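Local coordinates for protein flavin adenine dinucleotide synthase (Saccharomyces cerevisiae, PDB 2WSI) that catalyses the transfer of an adenylyl group from ATP to FMN, forming the coenzyme FAD and releasing diphosphate, at residues A[144-147]-A[148-151]; A[107-110]-A[111-114]; A[247-250]-A[251-255]; A[24-27]-A[28-32]; A[48-51]-A[52-55]. All coordinates share one frame; numbering follows the deposited sequence.

Contact 1 of 5, residues A[144-147]-A[148-151]. With FAD (flavin-adenine dinucleotide), chain C.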
# COMPACT_ATOMS: atom_id res chain seq x y z
N MET A 144 -9.98 -8.74 -13.49
CA MET A 144 -8.89 -7.78 -13.44
C MET A 144 -8.02 -7.84 -14.71
O MET A 144 -7.61 -6.81 -15.20
CB MET A 144 -8.08 -7.95 -12.16
CG MET A 144 -8.80 -7.35 -10.95
SD MET A 144 -8.35 -5.62 -10.68
CE MET A 144 -6.92 -5.87 -9.68
N ALA A 145 -7.76 -9.04 -15.23
CA ALA A 145 -7.05 -9.18 -16.49
C ALA A 145 -7.68 -8.31 -17.59
O ALA A 145 -6.96 -7.67 -18.36
CB ALA A 145 -7.02 -10.65 -16.93
N ASP A 146 -9.01 -8.26 -17.66
CA ASP A 146 -9.66 -7.52 -18.74
C ASP A 146 -9.60 -6.02 -18.46
O ASP A 146 -9.39 -5.21 -19.36
CB ASP A 146 -11.12 -7.97 -18.92
CG ASP A 146 -11.25 -9.46 -19.28
OD1 ASP A 146 -10.50 -9.95 -20.16
OD2 ASP A 146 -12.10 -10.14 -18.67
N ALA A 147 -9.77 -5.65 -17.21
CA ALA A 147 -9.63 -4.25 -16.81
C ALA A 147 -8.26 -3.71 -17.23
O ALA A 147 -8.15 -2.58 -17.74
CB ALA A 147 -9.81 -4.11 -15.29
N PHE A 148 -7.21 -4.50 -17.04
CA PHE A 148 -5.88 -4.02 -17.42
C PHE A 148 -5.67 -4.10 -18.93
O PHE A 148 -4.95 -3.29 -19.50
CB PHE A 148 -4.77 -4.73 -16.64
CG PHE A 148 -4.55 -4.11 -15.29
CD1 PHE A 148 -5.29 -4.52 -14.19
CD2 PHE A 148 -3.63 -3.07 -15.12
CE1 PHE A 148 -5.14 -3.91 -12.95
CE2 PHE A 148 -3.46 -2.46 -13.87
CZ PHE A 148 -4.22 -2.90 -12.78
N ARG A 149 -6.35 -5.03 -19.59
CA ARG A 149 -6.21 -5.10 -21.04
C ARG A 149 -6.76 -3.80 -21.62
O ARG A 149 -6.14 -3.22 -22.51
CB ARG A 149 -6.93 -6.31 -21.64
CG ARG A 149 -6.61 -6.51 -23.12
CD ARG A 149 -7.35 -7.70 -23.70
NE ARG A 149 -7.50 -8.75 -22.70
CZ ARG A 149 -6.55 -9.64 -22.40
NH1 ARG A 149 -5.38 -9.60 -23.02
NH2 ARG A 149 -6.78 -10.55 -21.47
N ASP A 150 -7.89 -3.34 -21.09
CA ASP A 150 -8.50 -2.10 -21.58
C ASP A 150 -7.57 -0.92 -21.28
O ASP A 150 -7.41 -0.05 -22.12
CB ASP A 150 -9.86 -1.83 -20.95
CG ASP A 150 -10.91 -2.85 -21.36
OD1 ASP A 150 -10.71 -3.55 -22.38
OD2 ASP A 150 -11.95 -2.94 -20.66
N PHE A 151 -6.96 -0.93 -20.10
CA PHE A 151 -6.06 0.14 -19.68
C PHE A 151 -4.89 0.26 -20.65
O PHE A 151 -4.57 1.36 -21.12
CB PHE A 151 -5.56 -0.09 -18.24
CG PHE A 151 -4.48 0.89 -17.79
CD1 PHE A 151 -4.80 2.23 -17.56
CD2 PHE A 151 -3.17 0.48 -17.62
CE1 PHE A 151 -3.83 3.14 -17.16
CE2 PHE A 151 -2.19 1.39 -17.22
CZ PHE A 151 -2.53 2.72 -16.98
PA FAD C . -4.85 -8.15 -4.37
O1A FAD C . -6.00 -7.94 -3.42
O2A FAD C . -5.36 -8.50 -5.75
O5B FAD C . -3.81 -6.91 -4.41
C5B FAD C . -2.52 -7.13 -4.97
C4B FAD C . -2.05 -5.83 -5.63
O4B FAD C . -2.70 -5.67 -6.86
C3B FAD C . -2.41 -4.61 -4.80
O3B FAD C . -1.41 -4.30 -3.87
C2B FAD C . -2.54 -3.54 -5.87
O2B FAD C . -1.27 -3.01 -6.19
C1B FAD C . -3.07 -4.32 -7.05
N9A FAD C . -4.54 -4.22 -7.05
C8A FAD C . -5.45 -5.10 -6.51
N7A FAD C . -6.70 -4.63 -6.75
C5A FAD C . -6.58 -3.45 -7.42
C6A FAD C . -7.50 -2.54 -7.90
N6A FAD C . -8.83 -2.72 -7.76
N1A FAD C . -7.04 -1.44 -8.56
C2A FAD C . -5.69 -1.21 -8.75
N3A FAD C . -4.78 -2.10 -8.24
C4A FAD C . -5.23 -3.21 -7.61
N1 FAD C . -2.06 -13.10 -11.92
C2 FAD C . -1.53 -14.07 -12.73
O2 FAD C . -1.75 -15.26 -12.49
N3 FAD C . -0.75 -13.72 -13.81
C4 FAD C . -0.50 -12.40 -14.10
O4 FAD C . 0.21 -12.16 -15.08
C4X FAD C . -1.04 -11.40 -13.28
N5 FAD C . -0.81 -10.05 -13.53
C5X FAD C . -1.35 -9.08 -12.70
C6 FAD C . -1.12 -7.72 -12.95
C7 FAD C . -1.70 -6.76 -12.11
C7M FAD C . -1.49 -5.29 -12.35
C8 FAD C . -2.48 -7.17 -11.03
C8M FAD C . -3.08 -6.15 -10.11
C9 FAD C . -2.68 -8.51 -10.79
C9A FAD C . -2.14 -9.47 -11.62
N10 FAD C . -2.38 -10.80 -11.37
C10 FAD C . -1.81 -11.76 -12.18
C1' FAD C . -3.20 -11.20 -10.17
C2' FAD C . -2.31 -11.35 -8.92
O2' FAD C . -1.19 -12.18 -9.13
C3' FAD C . -3.07 -11.86 -7.70
O3' FAD C . -3.39 -13.22 -7.89
C4' FAD C . -4.34 -11.06 -7.48
O4' FAD C . -4.06 -9.67 -7.55
C5' FAD C . -4.93 -11.36 -6.11
O5' FAD C . -3.89 -11.40 -5.15
P FAD C . -4.08 -10.76 -3.69
O1P FAD C . -5.50 -10.99 -3.22
O2P FAD C . -3.01 -11.26 -2.75
O3P FAD C . -3.81 -9.19 -3.79
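Met144 to Phe151 form one run of alpha-helix in which the amide N of Phe148 donates to Met144 O at 3.0 Å, and Arg149, Asp150 and Phe151 repeat the same four-residue step to the carbonyls of Ala145, Asp146 and Ala147. Two side chains one turn apart touch different parts of the bound FAD. The Met144 chain bends at its second and third torsions (chi2 -91°, chi3 -87°), which brings its methyl over the face of the adenine, with CE 3.2 Å from N7A. Phe148 faces the flavin end instead: the methyl carbon C7M of the dimethylbenzene ring lies 3.7 Å from Phe148 CZ, over one ring face and shifted toward the rim. At the edge of that ring, and close to its plane, sits Met144 O, 3.4 Å from Phe148 CD1. The two side chains themselves touch lightly, Met144 CE lying 4.2 Å from Phe148 CE1. On another side of the helix Asp146 and Arg149 run side by side, their planes 54° apart. OD1 of Asp146 meets the guanidinium edge in a long salt bridge, 4.0 Å from Arg149 NH2, which also makes a weak hydrogen bond to Asn184 O. The arrangement is a helical wall of the FAD site in a PAPS reductase-type nucleotide-binding domain, one helix face touching both the adenine and the flavin.

Contact 2 of 5, residues A[107-110]-A[111-114]. With FAD (flavin-adenine dinucleotide), chain C.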
# COMPACT_ATOMS: atom_id res chain seq x y z
N ILE A 107 -8.60 0.19 -10.38
CA ILE A 107 -9.74 -0.48 -10.99
C ILE A 107 -10.90 -0.40 -10.02
O ILE A 107 -10.87 -1.01 -8.94
CB ILE A 107 -9.43 -1.92 -11.41
CG1 ILE A 107 -8.18 -1.96 -12.30
CG2 ILE A 107 -10.65 -2.52 -12.15
CD1 ILE A 107 -8.27 -1.05 -13.57
N ASP A 108 -11.91 0.40 -10.37
CA ASP A 108 -13.10 0.55 -9.56
C ASP A 108 -14.15 -0.45 -10.01
O ASP A 108 -14.39 -0.62 -11.20
CB ASP A 108 -13.65 1.97 -9.70
CG ASP A 108 -14.66 2.32 -8.63
OD1 ASP A 108 -14.63 1.71 -7.54
OD2 ASP A 108 -15.49 3.23 -8.86
N GLN A 109 -14.80 -1.12 -9.05
CA GLN A 109 -15.76 -2.17 -9.36
C GLN A 109 -17.09 -1.91 -8.64
O GLN A 109 -17.16 -1.07 -7.76
CB GLN A 109 -15.16 -3.52 -8.98
CG GLN A 109 -13.71 -3.65 -9.49
CD GLN A 109 -13.02 -4.94 -9.06
OE1 GLN A 109 -12.55 -5.06 -7.92
NE2 GLN A 109 -12.95 -5.91 -9.96
N GLU A 110 -18.14 -2.63 -9.03
CA GLU A 110 -19.46 -2.38 -8.44
C GLU A 110 -19.44 -2.71 -6.95
O GLU A 110 -20.12 -2.06 -6.16
CB GLU A 110 -20.57 -3.18 -9.14
CG GLU A 110 -21.22 -2.46 -10.32
CD GLU A 110 -22.14 -1.31 -9.92
OE1 GLU A 110 -22.54 -1.22 -8.73
OE2 GLU A 110 -22.48 -0.50 -10.81
N GLU A 111 -18.66 -3.71 -6.58
CA GLU A 111 -18.62 -4.14 -5.18
C GLU A 111 -17.57 -3.40 -4.34
O GLU A 111 -17.30 -3.78 -3.21
CB GLU A 111 -18.40 -5.65 -5.10
CG GLU A 111 -19.55 -6.42 -5.75
CD GLU A 111 -20.90 -6.03 -5.18
OE1 GLU A 111 -21.06 -6.06 -3.94
OE2 GLU A 111 -21.80 -5.67 -5.97
N THR A 112 -17.00 -2.33 -4.88
CA THR A 112 -15.95 -1.59 -4.15
C THR A 112 -16.57 -0.82 -2.98
O THR A 112 -17.58 -0.16 -3.14
CB THR A 112 -15.20 -0.64 -5.13
OG1 THR A 112 -14.57 -1.43 -6.14
CG2 THR A 112 -14.15 0.20 -4.42
N PHE A 113 -16.00 -0.92 -1.79
CA PHE A 113 -16.52 -0.15 -0.65
C PHE A 113 -16.42 1.33 -0.92
O PHE A 113 -15.37 1.79 -1.30
CB PHE A 113 -15.71 -0.38 0.62
CG PHE A 113 -15.91 -1.73 1.24
CD1 PHE A 113 -16.98 -1.95 2.10
CD2 PHE A 113 -15.00 -2.75 1.00
CE1 PHE A 113 -17.18 -3.19 2.69
CE2 PHE A 113 -15.18 -4.01 1.59
CZ PHE A 113 -16.27 -4.22 2.45
N PRO A 114 -17.50 2.10 -0.67
CA PRO A 114 -17.43 3.57 -0.80
C PRO A 114 -16.37 4.20 0.11
O PRO A 114 -15.76 5.19 -0.26
CB PRO A 114 -18.82 4.04 -0.35
CG PRO A 114 -19.70 2.83 -0.35
CD PRO A 114 -18.83 1.61 -0.29
PA FAD C . -4.85 -8.15 -4.37
O1A FAD C . -6.00 -7.94 -3.42
O2A FAD C . -5.36 -8.50 -5.75
O5B FAD C . -3.81 -6.91 -4.41
C5B FAD C . -2.52 -7.13 -4.97
C4B FAD C . -2.05 -5.83 -5.63
O4B FAD C . -2.70 -5.67 -6.86
C3B FAD C . -2.41 -4.61 -4.80
O3B FAD C . -1.41 -4.30 -3.87
C2B FAD C . -2.54 -3.54 -5.87
O2B FAD C . -1.27 -3.01 -6.19
C1B FAD C . -3.07 -4.32 -7.05
N9A FAD C . -4.54 -4.22 -7.05
C8A FAD C . -5.45 -5.10 -6.51
N7A FAD C . -6.70 -4.63 -6.75
C5A FAD C . -6.58 -3.45 -7.42
C6A FAD C . -7.50 -2.54 -7.90
N6A FAD C . -8.83 -2.72 -7.76
N1A FAD C . -7.04 -1.44 -8.56
C2A FAD C . -5.69 -1.21 -8.75
N3A FAD C . -4.78 -2.10 -8.24
C4A FAD C . -5.23 -3.21 -7.61
N1 FAD C . -2.06 -13.10 -11.92
C2 FAD C . -1.53 -14.07 -12.73
O2 FAD C . -1.75 -15.26 -12.49
N3 FAD C . -0.75 -13.72 -13.81
C4 FAD C . -0.50 -12.40 -14.10
O4 FAD C . 0.21 -12.16 -15.08
C4X FAD C . -1.04 -11.40 -13.28
N5 FAD C . -0.81 -10.05 -13.53
C5X FAD C . -1.35 -9.08 -12.70
C6 FAD C . -1.12 -7.72 -12.95
C7 FAD C . -1.70 -6.76 -12.11
C7M FAD C . -1.49 -5.29 -12.35
C8 FAD C . -2.48 -7.17 -11.03
C8M FAD C . -3.08 -6.15 -10.11
C9 FAD C . -2.68 -8.51 -10.79
C9A FAD C . -2.14 -9.47 -11.62
N10 FAD C . -2.38 -10.80 -11.37
C10 FAD C . -1.81 -11.76 -12.18
C1' FAD C . -3.20 -11.20 -10.17
C2' FAD C . -2.31 -11.35 -8.92
O2' FAD C . -1.19 -12.18 -9.13
C3' FAD C . -3.07 -11.86 -7.70
O3' FAD C . -3.39 -13.22 -7.89
C4' FAD C . -4.34 -11.06 -7.48
O4' FAD C . -4.06 -9.67 -7.55
C5' FAD C . -4.93 -11.36 -6.11
O5' FAD C . -3.89 -11.40 -5.15
P FAD C . -4.08 -10.76 -3.69
O1P FAD C . -5.50 -10.99 -3.22
O2P FAD C . -3.01 -11.26 -2.75
O3P FAD C . -3.81 -9.19 -3.79
O HOH W 1 -12.03 -2.13 -6.55
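Thr112 turns its side chain back on Gln109, the two crossing at about a right angle, and its hydroxyl is the polar centre of the turn. With OG1 held beside its own backbone N (chi1 -62°), the threonine accepts from Gln109 N, the N to OG1 distance being 2.9 Å. The return bond, Thr112 N to Gln109 O at 3.1 Å, closes a type I beta turn; its donor stands well above the carbonyl plane. Asp108 approaches Thr112 at a slant, its OD1 lying 3.4 Å from Thr112 CB. Water 1 extends the arrangement toward the ligand: it accepts from Thr112 OG1 at 2.7 Å and donates to Ile107 O and, over a longer distance, to Gln109 OE1. A valine in place of Thr112 would probably leave Gln109 N without its acceptor and water 1 without its donor, leaving the turn to its main-chain bond. The carbonyl reached by this water also accepts from the adenine amino group, FAD N6A to Ile107 O measuring 2.9 Å. Ile107 N donates to FAD N1A at the same distance and nearly straight (170°), so one residue's backbone reads the adenine edge. The loop leads from strand 102-106 into helix 114-126; Ile107 packs on helix 144-154, while Phe113, at the N-cap position, and Pro114 lie against helix 274-279.

Contact 3 of 5, residues A[247-250]-A[251-255]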
# COMPACT_ATOMS: atom_id res chain seq x y z
N PHE A 247 2.57 -2.82 18.36
CA PHE A 247 3.08 -1.64 17.65
C PHE A 247 2.95 -0.37 18.47
O PHE A 247 2.96 0.74 17.95
CB PHE A 247 2.36 -1.48 16.30
CG PHE A 247 2.38 -2.73 15.47
CD1 PHE A 247 3.55 -3.15 14.88
CD2 PHE A 247 1.23 -3.53 15.36
CE1 PHE A 247 3.58 -4.34 14.15
CE2 PHE A 247 1.25 -4.72 14.61
CZ PHE A 247 2.44 -5.12 14.01
N GLU A 248 2.85 -0.54 19.78
CA GLU A 248 2.69 0.62 20.65
C GLU A 248 3.82 1.68 20.44
O GLU A 248 3.53 2.87 20.43
CB GLU A 248 2.61 0.16 22.11
CG GLU A 248 2.65 1.27 23.14
CD GLU A 248 1.34 2.04 23.22
OE1 GLU A 248 0.48 1.88 22.32
OE2 GLU A 248 1.18 2.82 24.19
N TRP A 249 5.08 1.26 20.31
CA TRP A 249 6.19 2.22 20.18
C TRP A 249 6.04 3.03 18.89
O TRP A 249 6.18 4.26 18.88
CB TRP A 249 7.56 1.50 20.18
CG TRP A 249 8.72 2.46 20.20
CD1 TRP A 249 9.46 2.83 21.29
CD2 TRP A 249 9.27 3.19 19.08
NE1 TRP A 249 10.43 3.74 20.92
CE2 TRP A 249 10.33 3.98 19.57
CE3 TRP A 249 8.95 3.26 17.72
CZ2 TRP A 249 11.09 4.82 18.75
CZ3 TRP A 249 9.71 4.09 16.89
CH2 TRP A 249 10.77 4.86 17.42
N GLU A 250 5.73 2.34 17.80
CA GLU A 250 5.58 2.99 16.50
C GLU A 250 4.45 3.99 16.55
O GLU A 250 4.55 5.07 15.98
CB GLU A 250 5.27 1.96 15.43
CG GLU A 250 6.41 1.03 15.10
CD GLU A 250 6.37 -0.27 15.87
OE1 GLU A 250 5.93 -0.27 17.05
OE2 GLU A 250 6.79 -1.30 15.29
N ILE A 251 3.36 3.63 17.23
CA ILE A 251 2.22 4.51 17.34
C ILE A 251 2.61 5.75 18.15
O ILE A 251 2.38 6.88 17.72
CB ILE A 251 1.02 3.80 18.03
CG1 ILE A 251 0.34 2.80 17.08
CG2 ILE A 251 -0.00 4.82 18.52
CD1 ILE A 251 -0.53 1.74 17.81
N ILE A 252 3.20 5.54 19.33
CA ILE A 252 3.48 6.65 20.24
C ILE A 252 4.50 7.60 19.65
O ILE A 252 4.43 8.80 19.86
CB ILE A 252 4.04 6.16 21.60
CG1 ILE A 252 2.98 5.35 22.36
CG2 ILE A 252 4.52 7.34 22.43
CD1 ILE A 252 1.65 6.05 22.49
N HIS A 253 5.46 7.05 18.92
CA HIS A 253 6.57 7.85 18.41
C HIS A 253 6.46 8.09 16.91
O HIS A 253 7.47 8.37 16.28
CB HIS A 253 7.88 7.14 18.71
CG HIS A 253 8.14 6.95 20.17
ND1 HIS A 253 7.79 5.80 20.84
CD2 HIS A 253 8.72 7.77 21.08
CE1 HIS A 253 8.15 5.91 22.11
NE2 HIS A 253 8.72 7.09 22.28
N ALA A 254 5.25 7.96 16.37
CA ALA A 254 5.02 8.11 14.93
C ALA A 254 5.62 9.40 14.36
O ALA A 254 5.59 10.44 14.99
CB ALA A 254 3.50 8.07 14.63
N PHE A 255 6.11 9.33 13.14
CA PHE A 255 6.68 10.48 12.44
C PHE A 255 5.84 11.75 12.54
O PHE A 255 4.67 11.77 12.15
CB PHE A 255 6.86 10.13 10.97
CG PHE A 255 7.52 11.20 10.17
CD1 PHE A 255 8.90 11.28 10.11
CD2 PHE A 255 6.75 12.15 9.50
CE1 PHE A 255 9.52 12.27 9.37
CE2 PHE A 255 7.36 13.15 8.76
CZ PHE A 255 8.76 13.20 8.70
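Trp249 and His253 close the C-terminal end of the short helix 248-252, the histidine being the first residue to leave helical backbone angles. Their rings form a face-to-face stack: the centroids of the Trp249 five-membered ring and the His253 ring are 3.9 Å apart, with the planes inclined by 25°. The imidazole is offset, so that His253 ND1 lies over the indole face near its rim, 3.3 Å from Trp249 NE1, while His253 CB makes a CH-pi contact almost straight above the six-membered ring, 3.8 Å from its centroid. Trp249 CG stands trans to the backbone N (chi1 -174°), which lays the indole along the helix end beneath the imidazole. The stack is tied to the backbone as well. Trp249 O accepts both from His253 N at 2.9 Å and from His253 ND1 at 3.0 Å, the two donors coming from opposite faces of the carbonyl plane. With an alanine at Trp249, the His253 ring would probably lose the indole under one face and be freer to turn about its ND1 bond. One residue earlier along the helix, Glu248 crosses Ile252 at a slant, its OE2 lying 3.6 Å from Ile252 CG1. Glu250 directs its carboxylate the other way, OE2 being hydrogen-bonded to Ser204 OG of helix 199-209. Chemically, the bond from the ring to Trp249 O requires a proton on His253 ND1, and with the main-chain bond it gives a carbonyl at the end of the helix two N-H partners, one of them from a ring whose rotation the indole helps to fix.

Contact 4 of 5, residues A[24-27]-A[28-32]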
# COMPACT_ATOMS: atom_id res chain seq x y z
N SER A 24 14.12 -4.43 19.08
CA SER A 24 12.92 -4.91 18.40
C SER A 24 13.25 -5.78 17.21
O SER A 24 13.92 -5.35 16.28
CB SER A 24 12.07 -3.72 17.94
OG SER A 24 10.92 -4.14 17.23
N GLN A 25 12.77 -7.02 17.23
CA GLN A 25 12.88 -7.86 16.06
C GLN A 25 12.01 -7.27 14.94
O GLN A 25 12.38 -7.32 13.77
CB GLN A 25 12.46 -9.30 16.39
CG GLN A 25 13.41 -9.97 17.41
CD GLN A 25 12.76 -11.14 18.15
OE1 GLN A 25 12.65 -12.25 17.62
NE2 GLN A 25 12.35 -10.89 19.40
N ILE A 26 10.87 -6.70 15.31
CA ILE A 26 9.93 -6.20 14.32
C ILE A 26 10.55 -5.01 13.60
O ILE A 26 10.56 -4.97 12.37
CB ILE A 26 8.58 -5.83 14.94
CG1 ILE A 26 7.79 -7.08 15.30
CG2 ILE A 26 7.73 -4.99 13.97
CD1 ILE A 26 6.67 -6.76 16.24
N ILE A 27 11.09 -4.06 14.37
CA ILE A 27 11.66 -2.87 13.76
C ILE A 27 12.83 -3.25 12.88
O ILE A 27 12.94 -2.75 11.76
CB ILE A 27 12.12 -1.80 14.78
CG1 ILE A 27 10.93 -1.29 15.60
CG2 ILE A 27 12.76 -0.61 14.05
CD1 ILE A 27 9.70 -1.06 14.79
N ALA A 28 13.71 -4.12 13.37
CA ALA A 28 14.91 -4.48 12.59
C ALA A 28 14.52 -5.23 11.32
O ALA A 28 15.11 -5.03 10.26
CB ALA A 28 15.88 -5.32 13.44
N SER A 29 13.55 -6.12 11.44
CA SER A 29 13.03 -6.84 10.28
C SER A 29 12.47 -5.87 9.23
O SER A 29 12.65 -6.05 8.03
CB SER A 29 11.92 -7.76 10.73
OG SER A 29 11.26 -8.30 9.62
N THR A 30 11.76 -4.86 9.70
CA THR A 30 11.10 -3.90 8.80
C THR A 30 12.13 -2.97 8.16
O THR A 30 11.99 -2.57 7.01
CB THR A 30 10.03 -3.12 9.56
OG1 THR A 30 9.09 -4.04 10.15
CG2 THR A 30 9.28 -2.13 8.59
N GLN A 31 13.20 -2.66 8.88
CA GLN A 31 14.28 -1.87 8.31
C GLN A 31 14.93 -2.64 7.18
O GLN A 31 15.21 -2.07 6.13
CB GLN A 31 15.31 -1.49 9.37
CG GLN A 31 14.76 -0.43 10.34
CD GLN A 31 15.67 -0.23 11.55
OE1 GLN A 31 16.39 -1.14 11.96
NE2 GLN A 31 15.62 0.96 12.14
N GLU A 32 15.13 -3.93 7.37
CA GLU A 32 15.65 -4.76 6.30
C GLU A 32 14.69 -4.86 5.10
O GLU A 32 15.15 -4.86 3.95
CB GLU A 32 15.94 -6.18 6.77
CG GLU A 32 16.38 -7.08 5.62
CD GLU A 32 16.65 -8.52 6.06
OE1 GLU A 32 15.66 -9.24 6.33
OE2 GLU A 32 17.84 -8.92 6.13
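Ser24 caps the start of helix 25-45, and its carbonyl O accepts from Ala28 N at 3.2 Å, the first turn carrying a serine N-cap. Ser24 OG takes the amide of Ile27, one of the first-turn N-H groups that lack a helical carbonyl, at an N to OG distance of 2.9 Å and almost straight (171°). Beyond the cap the helix has two characters. Its packed side is carried by Ile26, Ile27, Thr30 and Gln31, which lie against helices 3-18, 199-209 and 248-252. Ile26 and Thr30 run alongside each other, and with OG1 turned back beside its own backbone N (chi1 -57°) Thr30 brings the hydroxyl to 2.8 Å from Ile26 O, a carbonyl already bonded to Thr30 N. Asn201 OD1 is a further partner of that hydroxyl, and Ser29 OG meets the same amide oxygen, so one asparagine of helix 199-209 gathers two hydroxyls from successive residues. The other side is looser: Gln25, Ala28 and Glu32 are exposed, and the methyl of Ala28 does little more than rest 3.5 Å from Ser24 O. Gln31 returns to the packed side. Its amide nitrogen is hydrogen-bonded to the carbonyls of Tyr17 and Ile20, and on the way its chain passes Ile27, whose CG2 lies 3.8 Å from Gln31 NE2.

Contact 5 of 5, residues A[48-51]-A[52-55]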
# COMPACT_ATOMS: atom_id res chain seq x y z
N ARG A 48 15.89 1.05 -15.46
CA ARG A 48 15.42 0.51 -16.72
C ARG A 48 14.17 1.20 -17.28
O ARG A 48 14.01 1.31 -18.50
CB ARG A 48 15.17 -0.98 -16.53
CG ARG A 48 14.68 -1.70 -17.73
CD ARG A 48 14.72 -3.18 -17.44
NE ARG A 48 14.25 -3.98 -18.55
CZ ARG A 48 14.11 -5.30 -18.48
NH1 ARG A 48 14.40 -5.94 -17.35
NH2 ARG A 48 13.66 -5.96 -19.53
N TRP A 49 13.31 1.68 -16.40
CA TRP A 49 12.09 2.39 -16.82
C TRP A 49 11.96 3.71 -16.04
O TRP A 49 12.38 3.79 -14.89
CB TRP A 49 10.86 1.55 -16.51
CG TRP A 49 10.82 0.23 -17.21
CD1 TRP A 49 10.46 0.00 -18.51
CD2 TRP A 49 11.09 -1.06 -16.63
NE1 TRP A 49 10.52 -1.37 -18.79
CE2 TRP A 49 10.90 -2.03 -17.65
CE3 TRP A 49 11.50 -1.49 -15.36
CZ2 TRP A 49 11.11 -3.39 -17.44
CZ3 TRP A 49 11.71 -2.85 -15.16
CH2 TRP A 49 11.52 -3.78 -16.19
N SER A 50 11.38 4.72 -16.66
CA SER A 50 11.13 5.98 -15.94
C SER A 50 9.91 5.90 -15.04
O SER A 50 8.84 5.47 -15.48
CB SER A 50 10.91 7.12 -16.93
OG SER A 50 10.35 8.23 -16.25
N PRO A 51 10.04 6.34 -13.79
CA PRO A 51 8.86 6.35 -12.91
C PRO A 51 7.98 7.60 -13.09
O PRO A 51 6.97 7.74 -12.43
CB PRO A 51 9.46 6.34 -11.52
CG PRO A 51 10.80 7.04 -11.68
CD PRO A 51 11.27 6.74 -13.08
N LEU A 52 8.37 8.50 -13.99
CA LEU A 52 7.63 9.75 -14.14
C LEU A 52 6.84 9.86 -15.44
O LEU A 52 5.72 10.37 -15.46
CB LEU A 52 8.57 10.94 -14.01
CG LEU A 52 9.24 11.13 -12.65
CD1 LEU A 52 10.39 12.13 -12.75
CD2 LEU A 52 8.25 11.58 -11.61
N ASN A 53 7.40 9.35 -16.53
CA ASN A 53 6.90 9.77 -17.85
C ASN A 53 5.76 8.92 -18.39
O ASN A 53 5.23 9.20 -19.49
CB ASN A 53 8.07 9.88 -18.84
CG ASN A 53 8.70 8.52 -19.15
OD1 ASN A 53 8.21 7.48 -18.71
ND2 ASN A 53 9.80 8.53 -19.88
N GLY A 54 5.37 7.90 -17.63
CA GLY A 54 4.28 7.03 -18.02
C GLY A 54 4.70 5.62 -18.43
O GLY A 54 3.83 4.79 -18.68
N GLU A 55 6.00 5.35 -18.50
CA GLU A 55 6.45 4.00 -18.82
C GLU A 55 5.98 3.06 -17.73
O GLU A 55 5.70 1.88 -17.97
CB GLU A 55 7.98 3.91 -18.92
CG GLU A 55 8.57 4.65 -20.10
CD GLU A 55 10.10 4.62 -20.15
OE1 GLU A 55 10.71 3.86 -19.38
OE2 GLU A 55 10.70 5.35 -20.95
O HOH W 2 12.78 2.48 -20.66
O HOH W 3 6.22 6.33 -15.41
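Ser50 and Glu55 account for the main hydrogen bonds of this turn. Glu55, its chain extended beyond CG, accepts at OE1 from Ser50 N, 2.9 Å away, the donor standing well above the carboxylate plane. In the other direction Ser50 OG, trans to its own backbone N (chi1 165°), receives two amides at once, Leu52 N at 3.0 Å and Asn53 N at 3.2 Å. The first of these makes an ST turn. It is followed directly by an Asx turn, in which Asn53 OD1 accepts from Glu55 N at 3.1 Å, and the pair of turns folds the loop that leads from helix 25-45 to strand 56-59. Gly54, between the two ends of the Asx turn, has a positive phi (110°) at which a side chain would press on the preceding carbonyl oxygen. Water contributes two bridges: water 2 donates to both Arg48 O and Glu55 OE1, while water 3 donates to Ser50 O and accepts from Gly54 N. In van der Waals contact, Glu55 OE1 lies near the indole plane at its edge, 4.0 Å from Trp49 CD1, with ring and carboxylate nearly perpendicular. Among apolar side chains, Pro51 and Leu52 meet loosely, CG to CG 4.5 Å, and both rest on Leu77 of helix 64-87.

In the fold
All five contacts are local and follow one another in series, none nested in or crossing another. From the N terminus, contact 4 starts helix 25-45, and contact 5 closes the loop that carries the chain on into strand 56-59. Contact 2 turns the chain between strand 102-106 and helix 114-126, and contact 1 opens helix 144-154. These last two touch, Ile107 packing on Met144, Ala147 and Phe148, and both reach FAD. Contact 3, far along the chain, comes back to contact 4 through Phe247 on Ile26 and Glu250 on Ile26 and Ile27. Centres of contacts 1 and 3 lie about 39 Å apart, on opposite sides of the chain's centre: the nucleotide pocket and a helical cluster.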